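Local coordinates for protein geranyl diphosphate synthase small subunit (Antirrhinum majus, PDB 3QKC) that serves as the small subunit of geranyl diphosphate synthase, which joins isoprenyl diphosphates into the C10 chain, and probably modulates its catalytic partner subunit, at residues E18-K23 with L120-R125; T47-L52 with A72-M77. All blocks are in the same frame, centred on the assembly; numbering follows the deposited sequence.

How the contacts relate
Helix 68-85 ties the two sites together: it supplies one side of contact 2 and also lies against helix 5-24, the first element of contact 1. The contact centres lie about 12 Å apart, and contact 2 is nested inside the loop that contact 1 closes. Leu21 bridges them, its CD1 3.5 Å from CD2 of His75. Contact 2, its centre about 4 Å from that of the chain, is core: Ala49 and Ser50 allow close helices, and polar groups grip a water. Contact 1, its centre about 14 Å out, is only partly buried; Tyr20 and two leucines span a wider separation, and its water is held by the carbonyl of Leu122 and reached only weakly by Tyr20.

Contact 1 of 2, residues E18-K23 with L120-R125; sequences ESYLKK and LELMAR
Tyr20 and Leu122 reach past each other between helix 5-24 and helix 105-126, two elements of the all-helical fold of the trans-isoprenyl diphosphate synthase family. The helices are well apart here: the nearest pair of CA atoms, those of Leu21 and Leu122, is separated by 9.4 Å, and side-chain ends span the gap, burying a modest 108 Å². The CB of Tyr20 points toward helix 105-126, and a fully extended first torsion (chi1 179°, CG opposite the backbone N) carries the ring outward. Beyond CB and CG, CD1 of Tyr20 rests 3.7 Å from CB of Ala72, on helix 68-85, which also offers Ala69 to the tyrosine. One atom further, CE1 of Tyr20 meets CD1 of Leu122 obliquely at 4.2 Å. At the tip, the OH of Tyr20 is only weakly linked to a water at 3.5 Å. That water donates to the carbonyl O of Leu122 at 2.9 Å, giving a bridge that is firm on the leucine side and weak on the tyrosine side. The same CD1 of Leu122 also approaches CD2 of Leu21 at 4.3 Å, so a single methyl serves both partners. Elsewhere on helix 105-126, Leu120 and Ala124 pack on Leu120 and Ile142 of the second subunit, which places this helix at the dimer interface. One turn apart on it, Arg125 and Glu121 form a salt bridge: NE of Arg125 donates to OE2 of Glu121 at 3.0 Å with an N-H...O angle of 163°, the oxygen lying in the guanidinium plane and using its anti lone pair.

Contact 2 of 2, residues T47-L52 with A72-M77; sequences TSASAL and AAVHLM
Val74 points its CB toward helix 48-59, and its CG1 touches two small residues, 3.9 Å from CB of Ala49 and 3.8 Å from OG of Ser50. These short side chains fit a close pairing: the segment axes approach to 8.2 Å at 164°, nearly antiparallel. Ser50 folds its OG back beside its own backbone N (chi1 -57°), where it also sits 3.4 Å from CB of His75 and bonds weakly to the carbonyl of Ala71. The imidazole of His75 is carried away from its own backbone N by chi1 172° and stands oblique to that hydroxyl. A water joins the two groups, 3.0 Å from OG of Ser50 and 2.7 Å from ND1 of His75. It also accepts from N of Thr47 at 2.8 Å, so three groups grip it, while NE2 of His75 bonds to the carbonyl of Thr41 and fixes the ring at its other nitrogen. Thr47 N-caps its helix, OG1 accepting from N of Ala49 at 3.1 Å. Leu144 of helix 134-148 packs on Val74 and Leu183 of helix 169-195 on Ala49, enclosing a near-antiparallel helix packing inside the helical bundle of the isoprenyl diphosphate synthase fold.

Contact 1 of 2, residues E18-K23 with L120-R125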
ATOM      1  N   GLU A  18      13.455  -9.565  12.129  1.00 43.83           N
ATOM      2  CA  GLU A  18      12.338 -10.256  12.784  1.00 45.19           C
ATOM      3  C   GLU A  18      11.989  -9.643  14.148  1.00 46.27           C
ATOM      4  O   GLU A  18      10.801  -9.505  14.478  1.00 46.13           O
ATOM      5  CB  GLU A  18      12.615 -11.753  12.928  1.00 47.12           C
ATOM      6  CG  GLU A  18      11.361 -12.574  13.205  1.00 51.69           C
ATOM      7  CD  GLU A  18      11.624 -14.072  13.308  1.00 48.70           C
ATOM      8  OE1 GLU A  18      12.502 -14.489  14.107  1.00 54.02           O
ATOM      9  OE2 GLU A  18      10.936 -14.831  12.586  1.00 52.24           O
ATOM     10  N   SER A  19      13.014  -9.270  14.917  1.00 47.25           N
ATOM     11  CA  SER A  19      12.813  -8.628  16.221  1.00 49.17           C
ATOM     12  C   SER A  19      12.184  -7.244  16.067  1.00 48.46           C
ATOM     13  O   SER A  19      11.386  -6.817  16.904  1.00 49.54           O
ATOM     14  CB  SER A  19      14.129  -8.516  16.999  1.00 50.95           C
ATOM     15  OG  SER A  19      14.481  -9.766  17.571  1.00 58.85           O
ATOM     16  N   TYR A  20      12.552  -6.551  14.996  1.00 46.59           N
ATOM     17  CA  TYR A  20      11.984  -5.252  14.707  1.00 45.89           C
ATOM     18  C   TYR A  20      10.487  -5.367  14.372  1.00 45.07           C
ATOM     19  O   TYR A  20       9.670  -4.576  14.838  1.00 46.01           O
ATOM     20  CB  TYR A  20      12.739  -4.587  13.560  1.00 44.99           C
ATOM     21  CG  TYR A  20      12.158  -3.246  13.221  1.00 48.43           C
ATOM     22  CD1 TYR A  20      11.213  -3.114  12.210  1.00 43.31           C
ATOM     23  CD2 TYR A  20      12.518  -2.112  13.948  1.00 46.01           C
ATOM     24  CE1 TYR A  20      10.658  -1.894  11.905  1.00 46.96           C
ATOM     25  CE2 TYR A  20      11.964  -0.879  13.646  1.00 49.69           C
ATOM     26  CZ  TYR A  20      11.036  -0.785  12.619  1.00 44.51           C
ATOM     27  OH  TYR A  20      10.484   0.432  12.319  1.00 48.43           O
ATOM     28  N   LEU A  21      10.138  -6.363  13.567  1.00 43.37           N
ATOM     29  CA  LEU A  21       8.752  -6.596  13.207  1.00 42.53           C
ATOM     30  C   LEU A  21       7.920  -7.054  14.403  1.00 44.62           C
ATOM     31  O   LEU A  21       6.740  -6.728  14.505  1.00 44.77           O
ATOM     32  CB  LEU A  21       8.668  -7.614  12.066  1.00 40.76           C
ATOM     33  CG  LEU A  21       8.982  -7.047  10.671  1.00 39.29           C
ATOM     34  CD1 LEU A  21       9.386  -8.151   9.717  1.00 38.65           C
ATOM     35  CD2 LEU A  21       7.812  -6.268  10.128  1.00 38.64           C
ATOM     36  N   LYS A  22       8.535  -7.807  15.311  1.00 46.61           N
ATOM     37  CA  LYS A  22       7.792  -8.343  16.460  1.00 48.91           C
ATOM     38  C   LYS A  22       7.368  -7.254  17.440  1.00 49.99           C
ATOM     39  O   LYS A  22       6.343  -7.364  18.095  1.00 50.71           O
ATOM     40  CB  LYS A  22       8.564  -9.474  17.144  1.00 50.80           C
ATOM     41  CG  LYS A  22       8.146 -10.846  16.612  1.00 51.89           C
ATOM     42  CD  LYS A  22       9.186 -11.919  16.858  1.00 51.38           C
ATOM     43  CE  LYS A  22       8.532 -13.280  17.064  1.00 53.66           C
ATOM     44  NZ  LYS A  22       7.778 -13.752  15.862  1.00 50.91           N
ATOM     45  N   LYS A  23       8.165  -6.199  17.502  1.00 50.64           N
ATOM     46  CA  LYS A  23       7.820  -4.996  18.224  1.00 52.65           C
ATOM     47  C   LYS A  23       6.629  -4.237  17.615  1.00 51.55           C
ATOM     48  O   LYS A  23       5.922  -3.546  18.331  1.00 52.60           O
ATOM     49  CB  LYS A  23       9.063  -4.102  18.329  1.00 54.21           C
ATOM     50  CG  LYS A  23      10.122  -4.674  19.283  1.00 57.95           C
ATOM     51  CD  LYS A  23      11.499  -4.058  19.083  1.00 56.15           C
ATOM     52  CE  LYS A  23      12.459  -4.521  20.172  1.00 60.07           C
ATOM     53  NZ  LYS A  23      13.426  -3.447  20.540  1.00 59.46           N
ATOM     54  N   LEU A 120       4.617   0.405   4.632  1.00 30.73           N
ATOM     55  CA  LEU A 120       4.848   1.817   4.251  1.00 31.87           C
ATOM     56  C   LEU A 120       4.610   2.788   5.390  1.00 32.45           C
ATOM     57  O   LEU A 120       5.251   3.835   5.455  1.00 31.99           O
ATOM     58  CB  LEU A 120       3.994   2.226   3.048  1.00 32.08           C
ATOM     59  CG  LEU A 120       4.136   1.324   1.817  1.00 33.10           C
ATOM     60  CD1 LEU A 120       2.982   1.570   0.872  1.00 31.37           C
ATOM     61  CD2 LEU A 120       5.459   1.583   1.142  1.00 31.46           C
ATOM     62  N   GLU A 121       3.683   2.437   6.276  1.00 34.17           N
ATOM     63  CA  GLU A 121       3.443   3.201   7.511  1.00 36.84           C
ATOM     64  C   GLU A 121       4.644   3.111   8.468  1.00 38.91           C
ATOM     65  O   GLU A 121       5.068   4.129   9.009  1.00 39.80           O
ATOM     66  CB  GLU A 121       2.172   2.727   8.220  1.00 37.22           C
ATOM     67  CG  GLU A 121       1.794   3.569   9.439  1.00 42.06           C
ATOM     68  CD  GLU A 121       0.616   3.021  10.236  1.00 39.31           C
ATOM     69  OE1 GLU A 121      -0.145   2.163   9.729  1.00 41.88           O
ATOM     70  OE2 GLU A 121       0.445   3.451  11.391  1.00 43.99           O
ATOM     71  N   LEU A 122       5.190   1.907   8.684  1.00 39.89           N
ATOM     72  CA  LEU A 122       6.402   1.777   9.530  1.00 42.11           C
ATOM     73  C   LEU A 122       7.539   2.637   8.962  1.00 42.65           C
ATOM     74  O   LEU A 122       8.167   3.407   9.677  1.00 44.08           O
ATOM     75  CB  LEU A 122       6.878   0.322   9.639  1.00 42.55           C
ATOM     76  CG  LEU A 122       6.018  -0.805  10.227  1.00 43.39           C
ATOM     77  CD1 LEU A 122       6.825  -2.093  10.279  1.00 42.26           C
ATOM     78  CD2 LEU A 122       5.514  -0.450  11.619  1.00 44.10           C
ATOM     79  N   MET A 123       7.775   2.504   7.664  1.00 42.29           N
ATOM     80  CA  MET A 123       8.791   3.278   6.960  1.00 44.02           C
ATOM     81  C   MET A 123       8.542   4.784   7.084  1.00 45.80           C
ATOM     82  O   MET A 123       9.467   5.543   7.384  1.00 46.46           O
ATOM     83  CB  MET A 123       8.875   2.827   5.487  1.00 43.38           C
ATOM     84  CG  MET A 123       9.892   3.551   4.624  1.00 42.88           C
ATOM     85  SD  MET A 123      11.613   3.012   4.800  1.00 44.25           S
ATOM     86  CE  MET A 123      12.158   3.983   6.186  1.00 44.76           C
ATOM     87  N   ALA A 124       7.292   5.204   6.866  1.00 46.81           N
ATOM     88  CA  ALA A 124       6.893   6.610   7.015  1.00 49.26           C
ATOM     89  C   ALA A 124       7.038   7.146   8.445  1.00 52.33           C
ATOM     90  O   ALA A 124       7.355   8.318   8.634  1.00 53.46           O
ATOM     91  CB  ALA A 124       5.471   6.827   6.512  1.00 48.71           C
ATOM     92  N   ARG A 125       6.810   6.289   9.438  1.00 54.24           N
ATOM     93  CA  ARG A 125       6.818   6.707  10.848  1.00 57.98           C
ATOM     94  C   ARG A 125       8.183   6.570  11.527  1.00 60.76           C
ATOM     95  O   ARG A 125       8.327   6.918  12.701  1.00 62.24           O
ATOM     96  CB  ARG A 125       5.793   5.910  11.658  1.00 58.18           C
ATOM     97  CG  ARG A 125       4.332   6.311  11.503  1.00 57.47           C
ATOM     98  CD  ARG A 125       3.555   5.721  12.676  1.00 59.02           C
ATOM     99  NE  ARG A 125       2.103   5.653  12.519  1.00 57.97           N
ATOM    100  CZ  ARG A 125       1.256   6.603  12.913  1.00 60.12           C
ATOM    101  NH1 ARG A 125      -0.050   6.435  12.756  1.00 59.13           N
ATOM    102  NH2 ARG A 125       1.702   7.726  13.456  1.00 60.88           N
TER
HETATM  103  O   HOH W   1       8.077   2.952  12.505  1.00 35.24           O

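Contact 2 of 2, residues T47-L52 with A72-M77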
ATOM      1  N   THR A  47      12.745 -13.549   2.391  1.00 37.27           N
ATOM      2  CA  THR A  47      13.401 -13.236   1.131  1.00 35.86           C
ATOM      3  C   THR A  47      14.712 -12.559   1.435  1.00 35.30           C
ATOM      4  O   THR A  47      14.775 -11.714   2.333  1.00 35.06           O
ATOM      5  CB  THR A  47      12.574 -12.331   0.196  1.00 35.20           C
ATOM      6  OG1 THR A  47      13.438 -11.824  -0.833  1.00 31.17           O
ATOM      7  CG2 THR A  47      11.952 -11.136   0.961  1.00 30.60           C
ATOM      8  N   SER A  48      15.747 -12.935   0.681  1.00 34.65           N
ATOM      9  CA  SER A  48      17.074 -12.336   0.805  1.00 34.56           C
ATOM     10  C   SER A  48      17.110 -10.843   0.440  1.00 33.46           C
ATOM     11  O   SER A  48      18.089 -10.156   0.753  1.00 33.75           O
ATOM     12  CB  SER A  48      18.085 -13.107  -0.044  1.00 35.66           C
ATOM     13  OG  SER A  48      17.685 -13.140  -1.395  1.00 35.06           O
ATOM     14  N   ALA A  49      16.049 -10.362  -0.221  1.00 32.13           N
ATOM     15  CA  ALA A  49      15.855  -8.927  -0.521  1.00 31.66           C
ATOM     16  C   ALA A  49      15.839  -8.060   0.728  1.00 31.37           C
ATOM     17  O   ALA A  49      16.344  -6.952   0.706  1.00 32.55           O
ATOM     18  CB  ALA A  49      14.567  -8.693  -1.355  1.00 30.21           C
ATOM     19  N   SER A  50      15.273  -8.577   1.815  1.00 30.95           N
ATOM     20  CA  SER A  50      15.290  -7.895   3.118  1.00 30.67           C
ATOM     21  C   SER A  50      16.682  -7.733   3.711  1.00 31.92           C
ATOM     22  O   SER A  50      17.020  -6.660   4.225  1.00 32.86           O
ATOM     23  CB  SER A  50      14.389  -8.614   4.123  1.00 29.92           C
ATOM     24  OG  SER A  50      13.091  -8.707   3.619  1.00 31.49           O
ATOM     25  N   ALA A  51      17.489  -8.787   3.675  1.00 32.50           N
ATOM     26  CA  ALA A  51      18.868  -8.656   4.171  1.00 33.75           C
ATOM     27  C   ALA A  51      19.708  -7.760   3.266  1.00 34.58           C
ATOM     28  O   ALA A  51      20.572  -7.034   3.751  1.00 35.47           O
ATOM     29  CB  ALA A  51      19.529 -10.011   4.339  1.00 34.03           C
ATOM     30  N   LEU A  52      19.475  -7.811   1.950  1.00 34.73           N
ATOM     31  CA  LEU A  52      20.228  -6.938   1.038  1.00 35.31           C
ATOM     32  C   LEU A  52      20.010  -5.453   1.384  1.00 36.02           C
ATOM     33  O   LEU A  52      20.942  -4.649   1.329  1.00 36.66           O
ATOM     34  CB  LEU A  52      19.870  -7.215  -0.421  1.00 34.97           C
ATOM     35  CG  LEU A  52      20.550  -6.401  -1.525  1.00 39.11           C
ATOM     36  CD1 LEU A  52      22.083  -6.470  -1.404  1.00 36.82           C
ATOM     37  CD2 LEU A  52      20.087  -6.840  -2.919  1.00 35.54           C
ATOM     38  N   ALA A  72      12.226  -4.276   6.835  1.00 29.74           N
ATOM     39  CA  ALA A  72      11.000  -4.876   7.349  1.00 29.60           C
ATOM     40  C   ALA A  72       9.837  -4.652   6.388  1.00 29.73           C
ATOM     41  O   ALA A  72       9.009  -5.551   6.172  1.00 30.20           O
ATOM     42  CB  ALA A  72      10.675  -4.290   8.724  1.00 30.04           C
ATOM     43  N   ALA A  73       9.757  -3.447   5.828  1.00 29.39           N
ATOM     44  CA  ALA A  73       8.751  -3.155   4.809  1.00 28.91           C
ATOM     45  C   ALA A  73       8.946  -4.063   3.586  1.00 28.10           C
ATOM     46  O   ALA A  73       7.971  -4.583   3.026  1.00 26.88           O
ATOM     47  CB  ALA A  73       8.780  -1.668   4.422  1.00 29.33           C
ATOM     48  N   VAL A  74      10.205  -4.298   3.208  1.00 28.65           N
ATOM     49  CA  VAL A  74      10.499  -5.169   2.062  1.00 28.03           C
ATOM     50  C   VAL A  74       9.952  -6.572   2.339  1.00 27.86           C
ATOM     51  O   VAL A  74       9.283  -7.172   1.483  1.00 27.61           O
ATOM     52  CB  VAL A  74      12.008  -5.199   1.737  1.00 28.58           C
ATOM     53  CG1 VAL A  74      12.336  -6.336   0.764  1.00 26.76           C
ATOM     54  CG2 VAL A  74      12.460  -3.848   1.183  1.00 27.08           C
ATOM     55  N   HIS A  75      10.229  -7.074   3.545  1.00 28.20           N
ATOM     56  CA  HIS A  75       9.757  -8.375   3.968  1.00 27.97           C
ATOM     57  C   HIS A  75       8.246  -8.431   3.885  1.00 26.38           C
ATOM     58  O   HIS A  75       7.704  -9.382   3.360  1.00 26.45           O
ATOM     59  CB  HIS A  75      10.230  -8.720   5.389  1.00 30.09           C
ATOM     60  CG  HIS A  75       9.605  -9.966   5.944  1.00 30.69           C
ATOM     61  ND1 HIS A  75       9.946 -11.232   5.514  1.00 30.99           N
ATOM     62  CD2 HIS A  75       8.644 -10.139   6.881  1.00 31.14           C
ATOM     63  CE1 HIS A  75       9.233 -12.131   6.168  1.00 31.51           C
ATOM     64  NE2 HIS A  75       8.436 -11.493   7.007  1.00 31.73           N
ATOM     65  N   LEU A  76       7.575  -7.395   4.372  1.00 25.43           N
ATOM     66  CA  LEU A  76       6.106  -7.317   4.346  1.00 24.67           C
ATOM     67  C   LEU A  76       5.508  -7.252   2.938  1.00 24.79           C
ATOM     68  O   LEU A  76       4.475  -7.895   2.673  1.00 24.65           O
ATOM     69  CB  LEU A  76       5.604  -6.140   5.207  1.00 24.28           C
ATOM     70  CG  LEU A  76       5.784  -6.327   6.741  1.00 28.79           C
ATOM     71  CD1 LEU A  76       5.740  -4.984   7.452  1.00 25.46           C
ATOM     72  CD2 LEU A  76       4.741  -7.275   7.353  1.00 25.46           C
ATOM     73  N   MET A  77       6.141  -6.514   2.018  1.00 24.84           N
ATOM     74  CA  MET A  77       5.624  -6.495   0.639  1.00 25.57           C
ATOM     75  C   MET A  77       5.629  -7.916   0.127  1.00 26.43           C
ATOM     76  O   MET A  77       4.662  -8.364  -0.487  1.00 27.46           O
ATOM     77  CB  MET A  77       6.443  -5.607  -0.318  1.00 25.34           C
ATOM     78  CG  MET A  77       6.421  -4.112  -0.028  1.00 28.31           C
ATOM     79  SD  MET A  77       4.795  -3.342   0.127  1.00 25.51           S
ATOM     80  CE  MET A  77       4.729  -3.284   1.935  1.00 28.74           C
TER
HETATM   81  O   HOH W   2      12.289 -11.503   4.261  1.00 25.55           O